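Local coordinates for protein probable translation factor yciO (Escherichia coli, PDB 1KK9) that has no firmly established molecular role but belongs to the SUA5 family and may bind double-stranded RNA, at residues 42-47 / 66-71; 53-58 / 158-163; 81-86 / 146-151; 111-116 / 197-202; 193-198 / 212-217. All coordinates share one frame; numbering follows the deposited sequence.

Contact 1. Residues 42-47 / 66-71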
# COMPACT_ATOMS: atom_id res chain seq x y z
N GLY A 42 -1.37 -16.25 4.66
CA GLY A 42 -0.41 -16.12 3.58
C GLY A 42 -1.01 -15.82 2.22
O GLY A 42 -0.35 -15.98 1.19
N GLY A 43 -2.27 -15.40 2.20
CA GLY A 43 -2.91 -15.10 0.94
C GLY A 43 -2.57 -13.70 0.43
O GLY A 43 -2.00 -12.88 1.15
N VAL A 44 -2.93 -13.43 -0.82
CA VAL A 44 -2.71 -12.13 -1.43
C VAL A 44 -4.08 -11.53 -1.71
O VAL A 44 -4.93 -12.16 -2.34
CB VAL A 44 -1.95 -12.25 -2.76
CG1 VAL A 44 -2.03 -10.92 -3.51
CG2 VAL A 44 -0.51 -12.65 -2.51
N ILE A 45 -4.30 -10.30 -1.25
CA ILE A 45 -5.59 -9.67 -1.47
C ILE A 45 -5.51 -8.35 -2.22
O ILE A 45 -4.47 -7.69 -2.26
CB ILE A 45 -6.32 -9.41 -0.13
CG1 ILE A 45 -5.65 -8.26 0.62
CG2 ILE A 45 -6.30 -10.68 0.74
CD1 ILE A 45 -6.40 -7.80 1.86
N VAL A 46 -6.63 -7.99 -2.83
CA VAL A 46 -6.76 -6.73 -3.53
C VAL A 46 -7.72 -5.94 -2.65
O VAL A 46 -8.82 -6.42 -2.36
CB VAL A 46 -7.37 -6.92 -4.94
CG1 VAL A 46 -7.77 -5.57 -5.53
CG2 VAL A 46 -6.38 -7.63 -5.85
N TYR A 47 -7.30 -4.77 -2.20
CA TYR A 47 -8.15 -3.94 -1.36
C TYR A 47 -8.13 -2.49 -1.78
O TYR A 47 -7.18 -2.02 -2.40
CB TYR A 47 -7.74 -4.06 0.12
CG TYR A 47 -6.36 -3.53 0.44
CD1 TYR A 47 -5.21 -4.27 0.16
CD2 TYR A 47 -6.21 -2.29 1.06
CE1 TYR A 47 -3.94 -3.79 0.49
CE2 TYR A 47 -4.95 -1.80 1.40
CZ TYR A 47 -3.82 -2.55 1.11
OH TYR A 47 -2.58 -2.08 1.50
N GLU A 66 6.35 -12.68 -3.46
CA GLU A 66 6.67 -13.13 -4.81
C GLU A 66 5.48 -12.98 -5.75
O GLU A 66 5.63 -12.50 -6.88
CB GLU A 66 7.11 -14.60 -4.77
CG GLU A 66 8.42 -14.85 -4.04
CD GLU A 66 9.61 -14.24 -4.76
OE1 GLU A 66 9.57 -14.13 -6.00
OE2 GLU A 66 10.59 -13.87 -4.08
N ARG A 67 4.31 -13.39 -5.29
CA ARG A 67 3.11 -13.30 -6.11
C ARG A 67 2.78 -11.85 -6.46
O ARG A 67 2.52 -11.52 -7.62
CB ARG A 67 1.93 -13.95 -5.40
CG ARG A 67 2.10 -15.44 -5.14
CD ARG A 67 1.02 -15.96 -4.20
NE ARG A 67 -0.32 -15.72 -4.72
CZ ARG A 67 -1.44 -15.95 -4.03
NH1 ARG A 67 -1.36 -16.42 -2.80
NH2 ARG A 67 -2.62 -15.71 -4.57
N ILE A 68 2.77 -10.98 -5.45
CA ILE A 68 2.48 -9.57 -5.66
C ILE A 68 3.46 -8.96 -6.65
O ILE A 68 3.07 -8.25 -7.58
CB ILE A 68 2.53 -8.79 -4.32
CG1 ILE A 68 1.35 -9.22 -3.43
CG2 ILE A 68 2.49 -7.29 -4.57
CD1 ILE A 68 1.35 -8.59 -2.05
N CYS A 69 4.74 -9.28 -6.47
CA CYS A 69 5.79 -8.76 -7.33
C CYS A 69 5.52 -9.07 -8.80
O CYS A 69 5.75 -8.23 -9.68
CB CYS A 69 7.14 -9.34 -6.92
SG CYS A 69 8.54 -8.44 -7.59
N ARG A 70 5.02 -10.27 -9.07
CA ARG A 70 4.74 -10.67 -10.44
C ARG A 70 3.46 -10.08 -11.02
O ARG A 70 3.36 -9.88 -12.23
CB ARG A 70 4.73 -12.19 -10.53
CG ARG A 70 6.14 -12.76 -10.38
CD ARG A 70 6.20 -14.27 -10.48
NE ARG A 70 7.58 -14.75 -10.45
CZ ARG A 70 8.44 -14.53 -9.45
NH1 ARG A 70 8.07 -13.81 -8.39
NH2 ARG A 70 9.67 -15.02 -9.51
N ILE A 71 2.49 -9.79 -10.16
CA ILE A 71 1.24 -9.17 -10.62
C ILE A 71 1.53 -7.71 -10.91
O ILE A 71 1.08 -7.17 -11.91
CB ILE A 71 0.12 -9.26 -9.56
CG1 ILE A 71 -0.26 -10.72 -9.33
CG2 ILE A 71 -1.11 -8.47 -10.02
CD1 ILE A 71 -1.18 -10.94 -8.15
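Val44 meets Arg67 across the contact by van der Waals packing. The flat guanidinium of Arg67 lies against the CG2 methyl of Val44, which sits 3.6 Å above the guanidinium plane and over its centre, the two side chains sliding past each other in opposite directions. The other branch, Val44 CG1, makes an apolar contact with Ile68 CG1 at 3.8 Å. Val44 can serve both neighbours because CG1 is anti to its backbone N (chi1 167°) while CG2 lies beside that N and faces the arginine.

The polar ends are held from outside the two segments. Arg67 NH1 forms a salt bridge with Asp184 OD1, an oxygen that also accepts from Val44 N, and Arg67 NH2 bonds to the carbonyl of Gln182. An alanine in place of Arg67 would probably leave Asp184 without its charged mate, though still bonded to Val44 N, and Val44 CG2 without the flat group against it. Further along the helix, Arg70 NH1 forms a salt bridge at 2.8 Å with Glu66 OE1, one turn back, which uses its anti lone pair.

On the backbone side, Gly42 ends the preceding helix in a Schellman motif, its positive phi (90°) suiting glycine, and the chain then runs into strand 45-49. This is helix-on-sheet packing of an alpha/beta open twisted sheet: helix 62-72, following the 45-49/52-57 hairpin, folds back over it.

Contact 2. Residues 53-58 / 158-163. With SO4 (sulfate ion), chain B.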
# COMPACT_ATOMS: atom_id res chain seq x y z
N TYR A 53 -6.95 0.93 -6.15
CA TYR A 53 -6.88 -0.35 -5.49
C TYR A 53 -5.42 -0.74 -5.27
O TYR A 53 -4.53 -0.23 -5.95
CB TYR A 53 -7.62 -1.41 -6.32
CG TYR A 53 -9.11 -1.40 -6.04
CD1 TYR A 53 -9.63 -2.12 -4.96
CD2 TYR A 53 -9.99 -0.63 -6.81
CE1 TYR A 53 -10.99 -2.07 -4.64
CE2 TYR A 53 -11.35 -0.57 -6.50
CZ TYR A 53 -11.84 -1.29 -5.41
OH TYR A 53 -13.17 -1.23 -5.08
N ALA A 54 -5.19 -1.61 -4.30
CA ALA A 54 -3.84 -2.05 -3.98
C ALA A 54 -3.78 -3.56 -3.74
O ALA A 54 -4.81 -4.21 -3.53
CB ALA A 54 -3.34 -1.31 -2.75
N LEU A 55 -2.57 -4.10 -3.79
CA LEU A 55 -2.31 -5.51 -3.54
C LEU A 55 -1.70 -5.54 -2.15
O LEU A 55 -0.90 -4.67 -1.81
CB LEU A 55 -1.30 -6.07 -4.54
CG LEU A 55 -1.75 -6.31 -5.98
CD1 LEU A 55 -0.55 -6.49 -6.88
CD2 LEU A 55 -2.64 -7.53 -6.04
N GLY A 56 -2.08 -6.53 -1.35
CA GLY A 56 -1.54 -6.62 -0.01
C GLY A 56 -1.38 -8.04 0.49
O GLY A 56 -2.12 -8.94 0.08
N CYS A 57 -0.39 -8.23 1.35
CA CYS A 57 -0.10 -9.52 1.95
C CYS A 57 0.62 -9.29 3.28
O CYS A 57 0.99 -8.16 3.61
CB CYS A 57 0.78 -10.37 1.03
SG CYS A 57 2.51 -9.83 0.88
N LYS A 58 0.81 -10.37 4.03
CA LYS A 58 1.49 -10.28 5.31
C LYS A 58 2.94 -9.95 5.02
O LYS A 58 3.48 -10.34 3.99
CB LYS A 58 1.37 -11.61 6.08
CG LYS A 58 1.69 -11.46 7.57
CD LYS A 58 1.26 -12.66 8.42
CE LYS A 58 1.96 -13.95 8.03
NZ LYS A 58 1.41 -14.45 6.74
N THR A 158 1.58 -2.79 -2.81
CA THR A 158 1.99 -2.06 -3.99
C THR A 158 0.64 -1.60 -4.51
O THR A 158 -0.39 -2.20 -4.20
CB THR A 158 2.61 -2.96 -5.09
OG1 THR A 158 1.62 -3.89 -5.57
CG2 THR A 158 3.81 -3.73 -4.57
N SER A 159 0.64 -0.52 -5.28
CA SER A 159 -0.61 -0.07 -5.86
C SER A 159 -0.93 -1.11 -6.93
O SER A 159 -0.03 -1.82 -7.40
CB SER A 159 -0.42 1.30 -6.51
OG SER A 159 0.05 2.25 -5.57
N LEU A 160 -2.19 -1.22 -7.30
CA LEU A 160 -2.57 -2.17 -8.33
C LEU A 160 -2.63 -1.39 -9.63
O LEU A 160 -3.65 -0.80 -9.96
CB LEU A 160 -3.92 -2.83 -8.05
CG LEU A 160 -4.37 -3.86 -9.09
CD1 LEU A 160 -3.34 -4.97 -9.23
CD2 LEU A 160 -5.71 -4.44 -8.67
N MSE A 161 -1.52 -1.39 -10.34
CA MSE A 161 -1.43 -0.69 -11.61
C MSE A 161 -1.68 -1.66 -12.76
O MSE A 161 -1.18 -2.79 -12.77
CB MSE A 161 -0.03 -0.10 -11.78
CG MSE A 161 0.59 0.48 -10.53
SE MSE A 161 0.26 2.38 -10.32
CE MSE A 161 0.78 3.06 -12.04
N LEU A 162 -2.47 -1.21 -13.73
CA LEU A 162 -2.73 -2.02 -14.91
C LEU A 162 -1.34 -2.02 -15.54
O LEU A 162 -0.81 -0.98 -15.88
CB LEU A 162 -3.74 -1.32 -15.80
CG LEU A 162 -4.96 -0.83 -15.03
CD1 LEU A 162 -4.58 0.47 -14.36
CD2 LEU A 162 -6.17 -0.62 -15.93
N PRO A 163 -0.70 -3.20 -15.66
CA PRO A 163 0.64 -3.29 -16.25
C PRO A 163 1.01 -2.28 -17.34
O PRO A 163 0.22 -1.97 -18.25
CB PRO A 163 0.70 -4.73 -16.72
CG PRO A 163 0.02 -5.45 -15.56
CD PRO A 163 -1.16 -4.54 -15.22
S SO4 B . 3.45 1.87 -6.29
O1 SO4 B . 2.90 0.51 -6.30
O2 SO4 B . 4.71 1.90 -5.53
O3 SO4 B . 3.70 2.29 -7.68
O4 SO4 B . 2.52 2.82 -5.65
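Leu55 and Thr158 form an antiparallel hydrogen-bonded pair joining strands 52-57 and 155-159 inside the mixed sheet of this alpha/beta fold. Leu55 N gives to Thr158 O at 2.9 Å. The return bond from Thr158 N to Leu55 O is longer, and the placing of Leu55 O is less sure. Ala54 and Ser159 make the adjoining non-hydrogen-bonded pair, their CA atoms 4.2 Å apart and their side chains diverging. Beyond the strand end, Leu160 N still bonds to Tyr53 O at 2.9 Å, keeping the loop against strand 52-57.

Among the side chains, Leu160 CD1 comes against the branch point Leu55 CG at 3.9 Å, both leucines also touching Val46. Leu55 CD1 meets the hydroxyl of its strand partner, Thr158 OG1, at 3.6 Å. With chi1 at 63°, that hydroxyl lies between the threonine's own N and carbonyl carbon and donates to Ser159 O from above the carbonyl plane. Tyr53 leads off elsewhere, its OH being taken up by Gly189 and Gly190.

Ser159 points away from strand 52-57 and into a basic pocket, where Arg72, His78 and Arg211 also hold a sulfate, probably from the crystallisation liquor. Such a site is consistent with binding of a phosphate or another anion. Ser159 grips the ion twice: its N gives to sulfate O1 at 2.7 Å, and its OG, which is also bonded to Arg137 NH1, gives to sulfate O4 at 2.5 Å.

Contact 3. Residues 81-86 / 146-151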
# COMPACT_ATOMS: atom_id res chain seq x y z
N THR A 81 5.78 -1.27 -0.79
CA THR A 81 5.12 -0.31 0.08
C THR A 81 4.63 -0.96 1.36
O THR A 81 4.18 -2.11 1.36
CB THR A 81 3.89 0.34 -0.61
OG1 THR A 81 4.31 1.00 -1.80
CG2 THR A 81 3.22 1.34 0.32
N LEU A 82 4.73 -0.23 2.46
CA LEU A 82 4.22 -0.71 3.74
C LEU A 82 3.02 0.17 4.06
O LEU A 82 3.17 1.35 4.36
CB LEU A 82 5.27 -0.60 4.84
CG LEU A 82 6.40 -1.62 4.80
CD1 LEU A 82 7.22 -1.50 6.10
CD2 LEU A 82 5.84 -3.03 4.66
N MSE A 83 1.84 -0.41 3.97
CA MSE A 83 0.59 0.29 4.26
C MSE A 83 0.48 0.34 5.79
O MSE A 83 0.30 -0.69 6.43
CB MSE A 83 -0.58 -0.49 3.64
CG MSE A 83 -1.87 0.31 3.39
SE MSE A 83 -1.68 1.72 2.05
CE MSE A 83 -1.65 0.67 0.42
N CYS A 84 0.59 1.54 6.37
CA CYS A 84 0.53 1.73 7.82
C CYS A 84 -0.70 2.47 8.33
O CYS A 84 -1.29 3.27 7.60
CB CYS A 84 1.78 2.49 8.29
SG CYS A 84 3.34 1.83 7.68
N ARG A 85 -1.05 2.23 9.59
CA ARG A 85 -2.20 2.87 10.21
C ARG A 85 -2.01 4.36 10.42
O ARG A 85 -2.94 5.14 10.18
CB ARG A 85 -2.51 2.23 11.57
CG ARG A 85 -3.76 1.38 11.60
CD ARG A 85 -3.79 0.54 12.86
NE ARG A 85 -2.51 -0.14 13.03
CZ ARG A 85 -2.25 -1.04 13.96
NH1 ARG A 85 -3.19 -1.39 14.83
NH2 ARG A 85 -1.05 -1.60 14.01
N ASP A 86 -0.82 4.74 10.87
CA ASP A 86 -0.53 6.15 11.13
C ASP A 86 0.96 6.42 11.19
O ASP A 86 1.77 5.50 11.04
CB ASP A 86 -1.17 6.58 12.44
CG ASP A 86 -0.82 5.65 13.58
OD1 ASP A 86 0.38 5.41 13.82
OD2 ASP A 86 -1.75 5.14 14.25
N ALA A 146 -9.55 -0.12 8.55
CA ALA A 146 -10.13 -1.22 9.32
C ALA A 146 -9.33 -2.51 9.12
O ALA A 146 -9.18 -3.30 10.05
CB ALA A 146 -11.58 -1.45 8.92
N LEU A 147 -8.82 -2.72 7.91
CA LEU A 147 -8.04 -3.91 7.63
C LEU A 147 -6.76 -3.90 8.46
O LEU A 147 -6.38 -4.91 9.05
CB LEU A 147 -7.69 -3.99 6.15
CG LEU A 147 -8.80 -4.42 5.18
CD1 LEU A 147 -8.36 -4.19 3.73
CD2 LEU A 147 -9.16 -5.88 5.42
N LEU A 148 -6.10 -2.75 8.50
CA LEU A 148 -4.85 -2.61 9.25
C LEU A 148 -5.08 -2.76 10.75
O LEU A 148 -4.31 -3.43 11.44
CB LEU A 148 -4.20 -1.26 8.93
CG LEU A 148 -3.75 -1.10 7.47
CD1 LEU A 148 -3.14 0.27 7.24
CD2 LEU A 148 -2.75 -2.21 7.13
N GLU A 149 -6.14 -2.14 11.25
CA GLU A 149 -6.47 -2.21 12.67
C GLU A 149 -6.66 -3.68 13.07
O GLU A 149 -6.17 -4.12 14.11
CB GLU A 149 -7.75 -1.41 12.95
CG GLU A 149 -7.85 -0.92 14.38
CD GLU A 149 -6.63 -0.10 14.81
OE1 GLU A 149 -6.46 1.05 14.34
OE2 GLU A 149 -5.82 -0.63 15.61
N ALA A 150 -7.34 -4.44 12.22
CA ALA A 150 -7.59 -5.85 12.48
C ALA A 150 -6.30 -6.67 12.39
O ALA A 150 -6.12 -7.63 13.14
CB ALA A 150 -8.62 -6.38 11.50
N LEU A 151 -5.41 -6.29 11.47
CA LEU A 151 -4.15 -6.99 11.27
C LEU A 151 -3.15 -6.71 12.39
O LEU A 151 -2.41 -7.60 12.80
CB LEU A 151 -3.53 -6.57 9.93
CG LEU A 151 -2.31 -7.34 9.42
CD1 LEU A 151 -2.62 -8.83 9.28
CD2 LEU A 151 -1.89 -6.75 8.08
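The end of central strand 81-83 and the turn leaving it are packed against the last turns of helix 142-151, with Leu148 filling the space between helix and strand end. One methyl, Leu148 CD1, presses on the peptide after the strand at 3.5 Å from Cys84 C. The other, Leu148 CD2, stands 3.5 Å from Met83 O. Selenomethionine Met83 crosses Leu148 at about a right angle, touching CD1 through its CG before its bent chain turns off toward Tyr47 and Thr49.

Arg85 CG packs on Leu148 CB at 3.8 Å, and the carbonyl O of Leu148 stands over one face of the guanidinium, offset toward the rim. Arg85 NH1 donates to Glu149 OE2 at 2.8 Å in a salt bridge. Glu149 has CG anti to its backbone N (chi1 -155°) and bends at chi2, bringing the carboxylate over to the arginine. OE2 lies in the guanidinium plane, yet is reached from above the carboxylate, the two planes being 54° apart. A second salt bridge, from Arg85 NH2 to Glu89, shares the charge with the helix that Asp86 N-caps.

The arrangement is helix-on-sheet packing of an alpha/beta fold, apolar beneath, with the Arg85-Glu149 salt bridge on the solvent side.

Contact 4. Residues 111-116 / 197-202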
# COMPACT_ATOMS: atom_id res chain seq x y z
N ASN A 111 -3.21 10.09 -0.18
CA ASN A 111 -2.53 10.73 -1.29
C ASN A 111 -1.03 10.59 -1.48
O ASN A 111 -0.50 10.98 -2.53
CB ASN A 111 -2.86 12.22 -1.27
CG ASN A 111 -4.34 12.48 -1.20
OD1 ASN A 111 -5.09 12.08 -2.08
ND2 ASN A 111 -4.77 13.14 -0.14
N TYR A 112 -0.33 10.04 -0.50
CA TYR A 112 1.12 9.94 -0.60
C TYR A 112 1.79 8.63 -0.23
O TYR A 112 1.29 7.84 0.56
CB TYR A 112 1.76 11.02 0.27
CG TYR A 112 1.40 12.44 -0.07
CD1 TYR A 112 2.09 13.13 -1.07
CD2 TYR A 112 0.39 13.10 0.62
CE1 TYR A 112 1.79 14.46 -1.35
CE2 TYR A 112 0.08 14.44 0.34
CZ TYR A 112 0.79 15.11 -0.64
OH TYR A 112 0.52 16.44 -0.89
N THR A 113 2.96 8.45 -0.82
CA THR A 113 3.81 7.32 -0.53
C THR A 113 5.16 7.97 -0.26
O THR A 113 5.68 8.70 -1.11
CB THR A 113 3.94 6.37 -1.71
OG1 THR A 113 2.66 5.84 -2.05
CG2 THR A 113 4.88 5.23 -1.34
N PHE A 114 5.71 7.73 0.92
CA PHE A 114 6.99 8.32 1.32
C PHE A 114 8.10 7.29 1.35
O PHE A 114 8.04 6.31 2.09
CB PHE A 114 6.86 8.96 2.70
CG PHE A 114 5.81 10.03 2.78
CD1 PHE A 114 5.92 11.20 2.04
CD2 PHE A 114 4.70 9.87 3.61
CE1 PHE A 114 4.94 12.20 2.12
CE2 PHE A 114 3.71 10.86 3.70
CZ PHE A 114 3.84 12.03 2.95
N ILE A 115 9.13 7.54 0.55
CA ILE A 115 10.27 6.65 0.49
C ILE A 115 11.26 7.02 1.59
O ILE A 115 11.78 8.13 1.64
CB ILE A 115 10.93 6.73 -0.89
CG1 ILE A 115 9.89 6.33 -1.95
CG2 ILE A 115 12.16 5.83 -0.95
CD1 ILE A 115 10.33 6.52 -3.36
N LEU A 116 11.48 6.07 2.49
CA LEU A 116 12.38 6.24 3.63
C LEU A 116 13.27 5.01 3.79
O LEU A 116 13.09 4.01 3.10
CB LEU A 116 11.55 6.43 4.89
CG LEU A 116 10.67 7.69 4.94
CD1 LEU A 116 9.70 7.62 6.10
CD2 LEU A 116 11.56 8.90 5.06
N THR A 197 -0.83 7.46 -5.90
CA THR A 197 -0.35 8.39 -4.89
C THR A 197 0.83 9.19 -5.43
O THR A 197 1.47 8.81 -6.40
CB THR A 197 0.15 7.65 -3.63
OG1 THR A 197 1.32 6.89 -3.96
CG2 THR A 197 -0.93 6.72 -3.06
N THR A 198 1.10 10.33 -4.80
CA THR A 198 2.24 11.13 -5.19
C THR A 198 3.35 10.49 -4.37
O THR A 198 3.18 10.23 -3.18
CB THR A 198 2.04 12.60 -4.79
OG1 THR A 198 1.22 13.24 -5.78
CG2 THR A 198 3.37 13.33 -4.68
N VAL A 199 4.47 10.19 -5.00
CA VAL A 199 5.57 9.56 -4.30
C VAL A 199 6.68 10.56 -4.03
O VAL A 199 7.22 11.18 -4.94
CB VAL A 199 6.11 8.35 -5.10
CG1 VAL A 199 7.28 7.70 -4.37
CG2 VAL A 199 4.99 7.33 -5.30
N ILE A 200 7.00 10.74 -2.75
CA ILE A 200 8.04 11.67 -2.34
C ILE A 200 9.18 10.92 -1.68
O ILE A 200 8.97 10.19 -0.71
CB ILE A 200 7.51 12.70 -1.31
CG1 ILE A 200 6.30 13.45 -1.86
CG2 ILE A 200 8.63 13.66 -0.93
CD1 ILE A 200 6.55 14.20 -3.14
N ASP A 201 10.38 11.10 -2.21
CA ASP A 201 11.54 10.45 -1.62
C ASP A 201 12.03 11.40 -0.52
O ASP A 201 12.26 12.58 -0.78
CB ASP A 201 12.64 10.25 -2.66
CG ASP A 201 13.81 9.45 -2.11
OD1 ASP A 201 14.19 9.66 -0.93
OD2 ASP A 201 14.35 8.60 -2.86
N LEU A 202 12.17 10.89 0.69
CA LEU A 202 12.61 11.71 1.81
C LEU A 202 13.93 11.25 2.40
O LEU A 202 14.31 11.67 3.49
CB LEU A 202 11.54 11.71 2.91
CG LEU A 202 10.18 12.34 2.62
CD1 LEU A 202 9.24 12.08 3.78
CD2 LEU A 202 10.33 13.85 2.39
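Strands 112-116 and 198-201 run parallel, 20° apart, as neighbours near one edge of the mixed sheet in this alpha/beta fold. The bonds form a regular parallel ladder: Thr113 and Ile115 each give an N-H and a carbonyl to the other strand, with Ile200 N to Thr113 O at 2.9 Å typical of it.

On one face, Tyr112, Phe114, Thr198 and Ile200 stand in pairs, side by side and pointing the same way. Tyr112 CD1 meets Thr198 CB at 3.8 Å, and Phe114 presents its ring edge, at CD1, to Ile200 CB at 4.0 Å. Leu202 CD1 touches the same Phe114 CD1 obliquely, while Leu202 CB receives Leu116 CD2; Met104 of helix 98-105 packs onto this group. The tyrosine OH is taken by Asp216 O, and its ring meets Phe220 edge-to-face.

On the face of Thr113 and Val199, packing is tight: Ile115 CD1 is only 3.4 Å from Val199 CG1. Asp201 sits beside Ile115; its OD2 forms a salt bridge with Arg131 and its OD1 bonds to Thr203 OG1. At the start of the strands a threonine pair closes the row. Thr197 OG1 lies between its own N and carbonyl carbon (chi1 66°), which turns it across to Thr113 OG1 for a short 2.6 Å hydrogen bond.

Contact 5. Residues 193-198 / 212-217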
# COMPACT_ATOMS: atom_id res chain seq x y z
N GLY A 193 -10.70 6.12 -7.76
CA GLY A 193 -10.00 6.98 -8.69
C GLY A 193 -8.93 6.18 -9.40
O GLY A 193 -8.69 5.03 -9.04
N GLN A 194 -8.28 6.78 -10.39
CA GLN A 194 -7.25 6.08 -11.16
C GLN A 194 -5.86 6.67 -10.97
O GLN A 194 -4.87 6.06 -11.37
CB GLN A 194 -7.60 6.12 -12.64
CG GLN A 194 -8.93 5.48 -13.02
CD GLN A 194 -9.24 5.69 -14.49
OE1 GLN A 194 -9.54 6.80 -14.93
NE2 GLN A 194 -9.15 4.62 -15.28
N LYS A 195 -5.80 7.86 -10.39
CA LYS A 195 -4.54 8.54 -10.16
C LYS A 195 -3.84 7.95 -8.94
O LYS A 195 -4.39 7.95 -7.84
CB LYS A 195 -4.77 10.03 -9.93
CG LYS A 195 -3.48 10.83 -9.81
CD LYS A 195 -2.94 11.21 -11.18
CE LYS A 195 -3.60 12.49 -11.68
NZ LYS A 195 -3.17 13.67 -10.87
N PRO A 196 -2.62 7.44 -9.12
CA PRO A 196 -1.86 6.85 -8.01
C PRO A 196 -1.39 7.91 -7.01
O PRO A 196 -1.54 9.10 -7.24
CB PRO A 196 -0.70 6.17 -8.73
CG PRO A 196 -0.43 7.11 -9.86
CD PRO A 196 -1.81 7.46 -10.36
N THR A 197 -0.83 7.46 -5.90
CA THR A 197 -0.35 8.39 -4.89
C THR A 197 0.83 9.19 -5.43
O THR A 197 1.47 8.81 -6.40
CB THR A 197 0.15 7.65 -3.63
OG1 THR A 197 1.32 6.89 -3.96
CG2 THR A 197 -0.93 6.72 -3.06
N THR A 198 1.10 10.33 -4.80
CA THR A 198 2.24 11.13 -5.19
C THR A 198 3.35 10.49 -4.37
O THR A 198 3.18 10.23 -3.18
CB THR A 198 2.04 12.60 -4.79
OG1 THR A 198 1.22 13.24 -5.78
CG2 THR A 198 3.37 13.33 -4.68
N GLU A 212 4.27 12.32 -9.52
CA GLU A 212 3.24 13.28 -9.17
C GLU A 212 1.90 12.59 -9.36
O GLU A 212 1.45 12.38 -10.48
CB GLU A 212 3.34 14.53 -10.05
CG GLU A 212 2.25 15.54 -9.78
CD GLU A 212 2.53 16.90 -10.42
OE1 GLU A 212 3.30 16.96 -11.41
OE2 GLU A 212 1.96 17.91 -9.94
N GLY A 213 1.29 12.22 -8.24
CA GLY A 213 -0.00 11.57 -8.27
C GLY A 213 -1.08 12.52 -7.78
O GLY A 213 -1.05 13.71 -8.10
N VAL A 214 -2.01 11.99 -7.00
CA VAL A 214 -3.11 12.77 -6.48
C VAL A 214 -2.69 13.78 -5.43
O VAL A 214 -3.35 14.81 -5.25
CB VAL A 214 -4.20 11.87 -5.85
CG1 VAL A 214 -5.08 11.31 -6.93
CG2 VAL A 214 -3.56 10.74 -5.08
N GLY A 215 -1.59 13.50 -4.73
CA GLY A 215 -1.11 14.39 -3.69
C GLY A 215 -0.38 15.63 -4.19
O GLY A 215 0.49 15.55 -5.06
N ASP A 216 -0.73 16.77 -3.63
CA ASP A 216 -0.10 18.04 -4.00
C ASP A 216 1.40 17.99 -3.68
O ASP A 216 1.80 17.61 -2.58
CB ASP A 216 -0.76 19.17 -3.21
CG ASP A 216 -0.25 20.55 -3.59
OD1 ASP A 216 -0.53 21.49 -2.81
OD2 ASP A 216 0.42 20.70 -4.63
N VAL A 217 2.22 18.36 -4.65
CA VAL A 217 3.66 18.33 -4.44
C VAL A 217 4.24 19.61 -3.82
O VAL A 217 5.40 19.62 -3.40
CB VAL A 217 4.41 18.04 -5.78
CG1 VAL A 217 3.99 16.70 -6.31
CG2 VAL A 217 4.11 19.11 -6.80
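The flat carbonyl group of Gly215 is met in its own plane, on a lone pair of its O, by Thr198 OG1 at 2.5 Å, a short bond in which the threonine is the donor. The same hydroxyl, Thr198 OG1, accepts from Gly213 N at 2.7 Å, so one side chain at the open end of the 198-201/208-211 beta hairpin grips the outgoing loop twice. A valine in place of this threonine would probably leave Gly213 N and Gly215 O without their shared partner and let the loop shift.

A third link is backbone to backbone: Val214 N gives to Pro196 O at 2.9 Å. Pro196 O also meets Gly213 CA at 3.1 Å in a CA-H...O contact, and the chain can come so near because Gly213 has no side chain; a CB there would collide with the carbonyl oxygens of Pro196 and Thr197.

On the exposed flank, Lys195 has CG anti to its N (chi1 -175°), which lays the start of its chain alongside Val214 before it curls back, and NZ makes a weak bond to Gly213 O. At the other end of the loop, the methyl Thr198 CG2 touches Val217 CG1 at 3.8 Å. Val214 CG1 is pressed against both Lys195 CB and Lys195 CG, 3.3 Å from each, tighter than usual van der Waals contact.

Overall arrangement
From the N terminus, contact 1 closes first, a short loop that lays helix 62-72 over the hairpin of strands 45-49 and 52-57. Contact 2 starts inside that loop and crosses it, linking strand 52-57 to strand 155-159 a hundred residues on. Contact 3 opens and closes wholly within the span of contact 2, tying strand 81-83 to helix 142-151. Contact 4 begins within contact 3's loop and ends beyond contact 2, so it crosses both while joining two strands near the far edge of the same sheet. Contact 5 closes the short 198-201/208-211 hairpin at its open end, starting where contact 4 ends and sharing Thr197 and Thr198. Contacts 1 and 4 lie on opposite sides of the chain's centre.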